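Local coordinates for catechol O-methyltransferase (Niastella koreensis, PDB 7CVW), which transfers a methyl group from S-adenosyl-L-methionine to either hydroxyl of catechol-like compounds such as protocatechuic acid, with magnesium as its preferred metal, at residues A53-L67 with M75-E89. Residues are numbered along the deposited sequence; the frame is centred on the assembly and turned at random.
Sequences AQLCQAKNILELGTL and MARALPKNGRLITLE. With SAH (S-adenosyl-L-homocysteine), chain E.
Glu63 and Thr87 lie side by side on neighbouring strands, and Thr87 OG1 gives its proton to the anti lone pair of Glu63 OE1 at 2.6 Å. The Glu63 chain is extended, with CG anti to the backbone N (chi1 170°), which carries the carboxylate past Thr87 to Ser71 and Thr72 of helix 70-76; OE2 also meets Met75 CE. Thr66 OG1 also stands 2.7 Å from Thr87 OG1. Two residues on, Glu89 bends at chi2 (55°) and grips the ribose of S-adenosyl-L-homocysteine with both oxygens: OE1 takes O3' and OE2 takes O2', each at 2.6 Å. Leu67 N donates to Glu89 OE1 from above the carboxylate plane at 3.0 Å, while Asp91 N bonds to OE2 of the same side chain. Gly65 O accepts a hydrogen bond from the ligand's amino group.

Strands 60-64 and 84-89, whose C-terminal ends carry these groups, run parallel, laced from Arg84 N to Lys59 O (2.8 Å) through to Gly65 N to Leu88 O. Ile61 packs CG2 on Leu85 CD1 (3.7 Å) and CD1 on Leu79 CD2. At the far end, a water bridges Ala58 O and Ala78 O. Together with helix 70-76 the strands form the first beta-alpha-beta unit of the Rossmann-like methyltransferase fold; in the sheet the strand pair sits between 111-115 and 133-138, with helix 118-128 against Leu62, Leu64 and Leu88.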
ATOM      1  N   ALA A  53      -1.394  -5.548   7.739  1.00  9.19           N
ATOM      2  CA  ALA A  53      -1.166  -6.424   8.908  1.00  9.85           C
ATOM      3  C   ALA A  53      -1.299  -7.896   8.475  1.00 11.21           C
ATOM      4  O   ALA A  53      -0.491  -8.716   8.887  1.00 12.37           O
ATOM      5  CB  ALA A  53      -2.122  -6.061  10.013  1.00  9.53           C
ATOM      6  N   GLN A  54      -2.273  -8.209   7.631  1.00 11.77           N
ATOM      7  CA  GLN A  54      -2.434  -9.590   7.102  1.00 13.62           C
ATOM      8  C   GLN A  54      -1.214  -9.967   6.253  1.00 14.45           C
ATOM      9  O   GLN A  54      -0.719 -11.122   6.372  1.00 14.32           O
ATOM     10  CB  GLN A  54      -3.731  -9.709   6.293  1.00 15.15           C
ATOM     11  CG  GLN A  54      -5.002  -9.529   7.093  1.00 16.14           C
ATOM     12  CD  GLN A  54      -6.209  -9.643   6.192  1.00 19.85           C
ATOM     13  OE1 GLN A  54      -6.443 -10.680   5.571  1.00 26.07           O
ATOM     14  NE2 GLN A  54      -6.971  -8.571   6.083  1.00 20.15           N
ATOM     15  N   LEU A  55      -0.715  -9.067   5.407  1.00 13.86           N
ATOM     16  CA  LEU A  55       0.465  -9.385   4.561  1.00 16.81           C
ATOM     17  C   LEU A  55       1.680  -9.655   5.450  1.00 17.40           C
ATOM     18  O   LEU A  55       2.511 -10.514   5.067  1.00 20.77           O
ATOM     19  CB  LEU A  55       0.802  -8.228   3.615  1.00 17.77           C
ATOM     20  CG  LEU A  55       0.095  -8.170   2.268  1.00 21.13           C
ATOM     21  CD1 LEU A  55       0.708  -7.032   1.450  1.00 21.14           C
ATOM     22  CD2 LEU A  55       0.195  -9.484   1.500  1.00 20.30           C
ATOM     23  N   CYS A  56       1.797  -8.956   6.577  1.00 16.83           N
ATOM     24  CA  CYS A  56       2.880  -9.133   7.588  1.00 17.65           C
ATOM     25  C   CYS A  56       2.670 -10.444   8.364  1.00 17.24           C
ATOM     26  O   CYS A  56       3.548 -10.768   9.164  1.00 19.58           O
ATOM     27  CB  CYS A  56       2.908  -7.967   8.574  1.00 18.47           C
ATOM     28  SG  CYS A  56       3.507  -6.451   7.802  1.00 24.10           S
ATOM     29  N   GLN A  57       1.523 -11.106   8.212  1.00 17.21           N
ATOM     30  CA  GLN A  57       1.096 -12.221   9.104  1.00 17.65           C
ATOM     31  C   GLN A  57       1.328 -11.774  10.548  1.00 15.84           C
ATOM     32  O   GLN A  57       1.911 -12.513  11.357  1.00 14.29           O
ATOM     33  CB  GLN A  57       1.859 -13.488   8.729  1.00 20.95           C
ATOM     34  CG  GLN A  57       1.605 -13.878   7.281  1.00 23.65           C
ATOM     35  CD  GLN A  57       2.252 -15.195   6.967  1.00 28.67           C
ATOM     36  OE1 GLN A  57       3.468 -15.285   6.822  1.00 33.88           O
ATOM     37  NE2 GLN A  57       1.432 -16.224   6.887  1.00 31.64           N
ATOM     38  N   ALA A  58       0.888 -10.558  10.860  1.00 13.29           N
ATOM     39  CA  ALA A  58       1.194  -9.923  12.152  1.00 13.03           C
ATOM     40  C   ALA A  58       0.583 -10.730  13.300  1.00 12.84           C
ATOM     41  O   ALA A  58      -0.599 -11.087  13.259  1.00 13.40           O
ATOM     42  CB  ALA A  58       0.722  -8.494  12.166  1.00 13.27           C
ATOM     43  N   LYS A  59       1.403 -10.999  14.300  1.00 12.71           N
ATOM     44  CA  LYS A  59       0.983 -11.547  15.610  1.00 13.58           C
ATOM     45  C   LYS A  59       1.189 -10.495  16.710  1.00 12.81           C
ATOM     46  O   LYS A  59       0.535 -10.599  17.763  1.00 12.18           O
ATOM     47  CB  LYS A  59       1.778 -12.821  15.913  1.00 16.10           C
ATOM     48  CG  LYS A  59       1.518 -13.400  17.297  1.00 20.17           C
ATOM     49  CD  LYS A  59       2.373 -14.594  17.686  1.00 24.92           C
ATOM     50  CE  LYS A  59       2.082 -15.025  19.107  1.00 27.21           C
ATOM     51  NZ  LYS A  59       2.990 -16.113  19.515  1.00 29.98           N
ATOM     52  N   ASN A  60       2.097  -9.540  16.501  1.00 11.21           N
ATOM     53  CA  ASN A  60       2.473  -8.508  17.494  1.00 11.61           C
ATOM     54  C   ASN A  60       2.529  -7.163  16.778  1.00 10.49           C
ATOM     55  O   ASN A  60       3.356  -6.985  15.882  1.00 10.97           O
ATOM     56  CB  ASN A  60       3.783  -8.856  18.193  1.00 12.96           C
ATOM     57  CG  ASN A  60       3.596 -10.006  19.162  1.00 17.01           C
ATOM     58  OD1 ASN A  60       2.894  -9.872  20.163  1.00 21.27           O
ATOM     59  ND2 ASN A  60       4.170 -11.157  18.848  1.00 19.62           N
ATOM     60  N   ILE A  61       1.654  -6.252  17.169  1.00  9.14           N
ATOM     61  CA  ILE A  61       1.547  -4.927  16.506  1.00  8.87           C
ATOM     62  C   ILE A  61       1.756  -3.847  17.558  1.00  8.63           C
ATOM     63  O   ILE A  61       1.267  -4.017  18.711  1.00  9.07           O
ATOM     64  CB  ILE A  61       0.214  -4.766  15.758  1.00  9.01           C
ATOM     65  CG1 ILE A  61       0.087  -5.778  14.609  1.00  9.48           C
ATOM     66  CG2 ILE A  61       0.076  -3.340  15.244  1.00  9.49           C
ATOM     67  CD1 ILE A  61      -1.267  -5.775  13.994  1.00  9.66           C
ATOM     68  N   LEU A  62       2.491  -2.798  17.195  1.00  7.90           N
ATOM     69  CA  LEU A  62       2.682  -1.601  18.053  1.00  8.39           C
ATOM     70  C   LEU A  62       2.068  -0.417  17.345  1.00  8.83           C
ATOM     71  O   LEU A  62       2.379  -0.205  16.170  1.00  9.30           O
ATOM     72  CB  LEU A  62       4.172  -1.352  18.300  1.00  8.66           C
ATOM     73  CG  LEU A  62       4.554  -0.089  19.071  1.00  8.66           C
ATOM     74  CD1 LEU A  62       3.987  -0.069  20.482  1.00  8.41           C
ATOM     75  CD2 LEU A  62       6.055   0.005  19.145  1.00  9.12           C
ATOM     76  N   GLU A  63       1.279   0.373  18.064  1.00  8.55           N
ATOM     77  CA  GLU A  63       0.703   1.623  17.519  1.00  8.99           C
ATOM     78  C   GLU A  63       1.062   2.789  18.433  1.00  8.64           C
ATOM     79  O   GLU A  63       0.990   2.650  19.668  1.00  9.64           O
ATOM     80  CB  GLU A  63      -0.808   1.498  17.411  1.00 10.06           C
ATOM     81  CG  GLU A  63      -1.517   2.798  17.097  1.00 11.19           C
ATOM     82  CD  GLU A  63      -3.010   2.586  16.918  1.00 13.95           C
ATOM     83  OE1 GLU A  63      -3.689   2.291  17.947  1.00 15.40           O
ATOM     84  OE2 GLU A  63      -3.498   2.686  15.762  1.00 14.51           O
ATOM     85  N   LEU A  64       1.473   3.899  17.849  1.00  8.72           N
ATOM     86  CA  LEU A  64       1.693   5.161  18.600  1.00  9.07           C
ATOM     87  C   LEU A  64       0.557   6.088  18.212  1.00  8.89           C
ATOM     88  O   LEU A  64       0.458   6.422  17.026  1.00  8.84           O
ATOM     89  CB  LEU A  64       3.027   5.793  18.207  1.00  9.86           C
ATOM     90  CG  LEU A  64       4.288   5.197  18.804  1.00 12.49           C
ATOM     91  CD1 LEU A  64       4.349   3.705  18.686  1.00 13.77           C
ATOM     92  CD2 LEU A  64       5.521   5.818  18.161  1.00 12.25           C
ATOM     93  N   GLY A  65      -0.247   6.477  19.185  1.00  8.60           N
ATOM     94  CA  GLY A  65      -1.350   7.399  18.949  1.00  8.67           C
ATOM     95  C   GLY A  65      -2.646   6.637  18.764  1.00  9.52           C
ATOM     96  O   GLY A  65      -2.961   6.218  17.637  1.00 10.97           O
ATOM     97  N   THR A  66      -3.418   6.476  19.826  1.00  9.88           N
ATOM     98  CA  THR A  66      -4.650   5.656  19.804  1.00  9.07           C
ATOM     99  C   THR A  66      -5.878   6.484  19.404  1.00  8.68           C
ATOM    100  O   THR A  66      -6.728   5.968  18.637  1.00  8.23           O
ATOM    101  CB  THR A  66      -4.857   5.044  21.190  1.00  9.89           C
ATOM    102  OG1 THR A  66      -3.613   4.573  21.709  1.00 10.76           O
ATOM    103  CG2 THR A  66      -5.891   3.942  21.169  1.00  9.99           C
ATOM    104  N   LEU A  67      -5.967   7.693  19.930  1.00  8.07           N
ATOM    105  CA  LEU A  67      -7.199   8.508  19.793  1.00  7.99           C
ATOM    106  C   LEU A  67      -8.370   7.701  20.379  1.00  8.80           C
ATOM    107  O   LEU A  67      -8.312   7.414  21.530  1.00  9.76           O
ATOM    108  CB  LEU A  67      -7.421   8.984  18.358  1.00  8.16           C
ATOM    109  CG  LEU A  67      -8.493  10.061  18.196  1.00  8.00           C
ATOM    110  CD1 LEU A  67      -8.059  11.361  18.841  1.00  8.29           C
ATOM    111  CD2 LEU A  67      -8.738  10.286  16.718  1.00  8.10           C
ATOM    112  N   MET A  75      -6.648  -2.720  12.699  1.00  9.30           N
ATOM    113  CA  MET A  75      -5.423  -3.566  12.722  1.00  9.52           C
ATOM    114  C   MET A  75      -5.597  -4.772  13.648  1.00  9.56           C
ATOM    115  O   MET A  75      -5.159  -5.853  13.269  1.00 10.10           O
ATOM    116  CB  MET A  75      -4.188  -2.765  13.137  1.00 10.58           C
ATOM    117  CG  MET A  75      -3.837  -1.733  12.094  1.00 11.24           C
ATOM    118  SD  MET A  75      -2.291  -0.863  12.490  1.00 12.13           S
ATOM    119  CE  MET A  75      -2.816   0.123  13.885  1.00 13.42           C
ATOM    120  N   ALA A  76      -6.199  -4.623  14.833  1.00  9.37           N
ATOM    121  CA  ALA A  76      -6.290  -5.744  15.802  1.00  9.64           C
ATOM    122  C   ALA A  76      -7.150  -6.871  15.221  1.00 10.47           C
ATOM    123  O   ALA A  76      -6.899  -8.059  15.532  1.00 10.86           O
ATOM    124  CB  ALA A  76      -6.867  -5.248  17.100  1.00  9.50           C
ATOM    125  N   ARG A  77      -8.090  -6.537  14.341  1.00 10.80           N
ATOM    126  CA  ARG A  77      -8.930  -7.573  13.691  1.00 11.07           C
ATOM    127  C   ARG A  77      -8.118  -8.446  12.724  1.00 12.00           C
ATOM    128  O   ARG A  77      -8.649  -9.507  12.358  1.00 14.71           O
ATOM    129  CB  ARG A  77     -10.121  -6.909  13.008  1.00 11.20           C
ATOM    130  CG  ARG A  77     -11.195  -6.558  14.023  1.00 11.73           C
ATOM    131  CD  ARG A  77     -12.308  -5.735  13.449  1.00 11.37           C
ATOM    132  NE  ARG A  77     -13.389  -5.618  14.401  1.00 11.57           N
ATOM    133  CZ  ARG A  77     -14.470  -4.853  14.240  1.00 12.14           C
ATOM    134  NH1 ARG A  77     -14.632  -4.130  13.149  1.00 12.30           N
ATOM    135  NH2 ARG A  77     -15.409  -4.862  15.174  1.00 12.98           N
ATOM    136  N   ALA A  78      -6.881  -8.095  12.361  1.00 11.17           N
ATOM    137  CA  ALA A  78      -6.023  -8.955  11.521  1.00 11.33           C
ATOM    138  C   ALA A  78      -5.302  -9.997  12.383  1.00 11.44           C
ATOM    139  O   ALA A  78      -4.701 -10.896  11.797  1.00 13.51           O
ATOM    140  CB  ALA A  78      -5.016  -8.128  10.777  1.00 12.18           C
ATOM    141  N   LEU A  79      -5.272  -9.841  13.704  1.00 11.86           N
ATOM    142  CA  LEU A  79      -4.464 -10.697  14.603  1.00 11.95           C
ATOM    143  C   LEU A  79      -5.071 -12.091  14.728  1.00 12.78           C
ATOM    144  O   LEU A  79      -6.292 -12.250  14.701  1.00 13.55           O
ATOM    145  CB  LEU A  79      -4.395 -10.080  15.994  1.00 12.09           C
ATOM    146  CG  LEU A  79      -3.623  -8.770  16.124  1.00 12.71           C
ATOM    147  CD1 LEU A  79      -3.852  -8.183  17.511  1.00 13.04           C
ATOM    148  CD2 LEU A  79      -2.147  -8.963  15.878  1.00 12.78           C
ATOM    149  N   PRO A  80      -4.229 -13.114  14.969  1.00 15.71           N
ATOM    150  CA  PRO A  80      -4.743 -14.396  15.440  1.00 16.99           C
ATOM    151  C   PRO A  80      -5.237 -14.237  16.884  1.00 19.11           C
ATOM    152  O   PRO A  80      -4.984 -13.208  17.507  1.00 16.34           O
ATOM    153  CB  PRO A  80      -3.515 -15.304  15.288  1.00 17.24           C
ATOM    154  CG  PRO A  80      -2.343 -14.385  15.554  1.00 17.02           C
ATOM    155  CD  PRO A  80      -2.761 -13.087  14.885  1.00 15.32           C
ATOM    156  N   LYS A  81      -5.926 -15.245  17.432  1.00 21.07           N
ATOM    157  CA  LYS A  81      -6.534 -15.103  18.785  1.00 22.88           C
ATOM    158  C   LYS A  81      -5.451 -14.935  19.860  1.00 21.62           C
ATOM    159  O   LYS A  81      -5.766 -14.302  20.897  1.00 25.65           O
ATOM    160  CB  LYS A  81      -7.498 -16.247  19.126  1.00 26.42           C
ATOM    161  CG  LYS A  81      -8.643 -15.806  20.031  1.00 30.51           C
ATOM    162  CD  LYS A  81      -9.816 -16.775  20.129  1.00 32.68           C
ATOM    163  CE  LYS A  81      -9.448 -18.082  20.791  1.00 34.19           C
ATOM    164  NZ  LYS A  81     -10.538 -19.072  20.652  1.00 35.36           N
ATOM    165  N   ASN A  82      -4.232 -15.430  19.636  1.00 20.99           N
ATOM    166  CA  ASN A  82      -3.108 -15.315  20.606  1.00 20.52           C
ATOM    167  C   ASN A  82      -2.224 -14.102  20.271  1.00 18.54           C
ATOM    168  O   ASN A  82      -1.132 -13.974  20.882  1.00 19.06           O
ATOM    169  CB  ASN A  82      -2.260 -16.593  20.676  1.00 22.14           C
ATOM    170  CG  ASN A  82      -1.496 -16.932  19.414  1.00 22.78           C
ATOM    171  OD1 ASN A  82      -1.732 -16.379  18.347  1.00 24.76           O
ATOM    172  ND2 ASN A  82      -0.609 -17.908  19.512  1.00 27.96           N
ATOM    173  N   GLY A  83      -2.657 -13.269  19.318  1.00 15.59           N
ATOM    174  CA  GLY A  83      -1.900 -12.075  18.903  1.00 14.69           C
ATOM    175  C   GLY A  83      -2.149 -10.916  19.842  1.00 14.28           C
ATOM    176  O   GLY A  83      -3.098 -10.961  20.636  1.00 14.32           O
ATOM    177  N   ARG A  84      -1.318  -9.881  19.768  1.00 12.57           N
ATOM    178  CA  ARG A  84      -1.402  -8.732  20.686  1.00 13.74           C
ATOM    179  C   ARG A  84      -1.137  -7.447  19.919  1.00 12.27           C
ATOM    180  O   ARG A  84      -0.304  -7.442  18.989  1.00 11.67           O
ATOM    181  CB  ARG A  84      -0.391  -8.889  21.827  1.00 17.12           C
ATOM    182  CG  ARG A  84      -0.654 -10.073  22.748  1.00 22.59           C
ATOM    183  CD  ARG A  84      -1.924  -9.907  23.571  1.00 28.61           C
ATOM    184  NE  ARG A  84      -2.184 -11.056  24.435  1.00 31.60           N
ATOM    185  CZ  ARG A  84      -2.925 -12.125  24.126  1.00 34.78           C
ATOM    186  NH1 ARG A  84      -3.530 -12.238  22.955  1.00 31.50           N
ATOM    187  NH2 ARG A  84      -3.063 -13.092  25.020  1.00 37.51           N
ATOM    188  N   LEU A  85      -1.837  -6.394  20.302  1.00 11.08           N
ATOM    189  CA  LEU A  85      -1.536  -5.027  19.835  1.00 10.93           C
ATOM    190  C   LEU A  85      -1.337  -4.140  21.064  1.00 10.18           C
ATOM    191  O   LEU A  85      -2.200  -4.083  21.948  1.00 12.07           O
ATOM    192  CB  LEU A  85      -2.670  -4.542  18.934  1.00 11.00           C
ATOM    193  CG  LEU A  85      -2.412  -3.236  18.181  1.00 11.79           C
ATOM    194  CD1 LEU A  85      -3.251  -3.183  16.920  1.00 12.03           C
ATOM    195  CD2 LEU A  85      -2.686  -2.035  19.055  1.00 12.69           C
ATOM    196  N   ILE A  86      -0.199  -3.484  21.129  1.00  9.76           N
ATOM    197  CA  ILE A  86       0.096  -2.478  22.185  1.00  9.78           C
ATOM    198  C   ILE A  86      -0.054  -1.094  21.547  1.00  9.13           C
ATOM    199  O   ILE A  86       0.505  -0.873  20.486  1.00  8.64           O
ATOM    200  CB  ILE A  86       1.509  -2.706  22.748  1.00 10.61           C
ATOM    201  CG1 ILE A  86       1.637  -4.103  23.367  1.00 11.73           C
ATOM    202  CG2 ILE A  86       1.831  -1.607  23.733  1.00 11.12           C
ATOM    203  CD1 ILE A  86       3.043  -4.452  23.813  1.00 12.62           C
ATOM    204  N   THR A  87      -0.867  -0.221  22.127  1.00  8.53           N
ATOM    205  CA  THR A  87      -1.076   1.141  21.563  1.00  8.62           C
ATOM    206  C   THR A  87      -0.756   2.153  22.649  1.00  8.59           C
ATOM    207  O   THR A  87      -1.139   1.912  23.822  1.00  9.07           O
ATOM    208  CB  THR A  87      -2.476   1.242  20.951  1.00  9.82           C
ATOM    209  OG1 THR A  87      -2.625   2.515  20.300  1.00 10.49           O
ATOM    210  CG2 THR A  87      -3.569   1.032  21.970  1.00 10.66           C
ATOM    211  N   LEU A  88      -0.096   3.242  22.273  1.00  8.65           N
ATOM    212  CA  LEU A  88       0.403   4.267  23.219  1.00  8.80           C
ATOM    213  C   LEU A  88      -0.413   5.541  23.034  1.00  8.77           C
ATOM    214  O   LEU A  88      -0.641   5.966  21.893  1.00 10.26           O
ATOM    215  CB  LEU A  88       1.880   4.535  22.970  1.00  9.28           C
ATOM    216  CG  LEU A  88       2.788   3.314  22.896  1.00 10.51           C
ATOM    217  CD1 LEU A  88       4.262   3.712  22.853  1.00 10.65           C
ATOM    218  CD2 LEU A  88       2.498   2.297  23.970  1.00 11.08           C
ATOM    219  N   GLU A  89      -0.943   6.075  24.131  1.00  8.13           N
ATOM    220  CA  GLU A  89      -1.796   7.274  24.088  1.00  8.29           C
ATOM    221  C   GLU A  89      -1.477   8.161  25.284  1.00  8.84           C
ATOM    222  O   GLU A  89      -1.678   7.716  26.422  1.00  9.07           O
ATOM    223  CB  GLU A  89      -3.262   6.840  24.098  1.00  8.32           C
ATOM    224  CG  GLU A  89      -4.216   8.019  24.206  1.00  8.54           C
ATOM    225  CD  GLU A  89      -4.009   9.070  23.120  1.00  8.62           C
ATOM    226  OE1 GLU A  89      -4.007   8.718  21.907  1.00  9.24           O
ATOM    227  OE2 GLU A  89      -3.829  10.251  23.476  1.00  9.12           O
TER
HETATM  228  N   SAH E 303      -4.257   6.404  14.993  1.00 20.00           N
HETATM  229  CA  SAH E 303      -5.501   7.089  15.395  1.00 20.00           C
HETATM  230  CB  SAH E 303      -5.304   8.612  15.405  1.00 20.00           C
HETATM  231  CG  SAH E 303      -4.235   9.093  16.329  1.00 20.00           C
HETATM  232  SD  SAH E 303      -4.493  10.906  16.484  1.00 20.00           S
HETATM  233  C   SAH E 303      -6.575   6.678  14.385  1.00 20.00           C
HETATM  234  O   SAH E 303      -7.619   6.324  14.799  1.00 20.00           O
HETATM  235  OXT SAH E 303      -6.269   6.771  13.246  1.00 20.00           O
HETATM  236  C5' SAH E 303      -3.010  11.357  17.439  1.00 20.00           C
HETATM  237  C4' SAH E 303      -3.080  10.839  18.849  1.00 20.00           C
HETATM  238  O4' SAH E 303      -1.760  10.958  19.392  1.00 20.00           O
HETATM  239  C3' SAH E 303      -3.998  11.611  19.823  1.00 20.00           C
HETATM  240  O3' SAH E 303      -4.906  10.763  20.501  1.00 20.00           O
HETATM  241  C2' SAH E 303      -3.025  12.268  20.805  1.00 20.00           C
HETATM  242  O2' SAH E 303      -3.542  12.428  22.098  1.00 20.00           O
HETATM  243  C1' SAH E 303      -1.878  11.278  20.747  1.00 20.00           C
HETATM  244  N9  SAH E 303      -0.611  11.787  21.220  1.00 20.00           N
HETATM  245  C8  SAH E 303      -0.166  13.076  21.209  1.00 20.00           C
HETATM  246  N7  SAH E 303       1.014  13.215  21.746  1.00 20.00           N
HETATM  247  C5  SAH E 303       1.372  11.941  22.138  1.00 20.00           C
HETATM  248  C6  SAH E 303       2.521  11.417  22.764  1.00 20.00           C
HETATM  249  N6  SAH E 303       3.544  12.153  23.147  1.00 20.00           N
HETATM  250  N1  SAH E 303       2.543  10.106  23.015  1.00 20.00           N
HETATM  251  C2  SAH E 303       1.498   9.369  22.639  1.00 20.00           C
HETATM  252  N3  SAH E 303       0.370   9.751  22.067  1.00 20.00           N
HETATM  253  C4  SAH E 303       0.374  11.054  21.812  1.00 20.00           C
HETATM  254  O   HOH W   1      -2.111 -11.523  11.042  1.00 29.57           O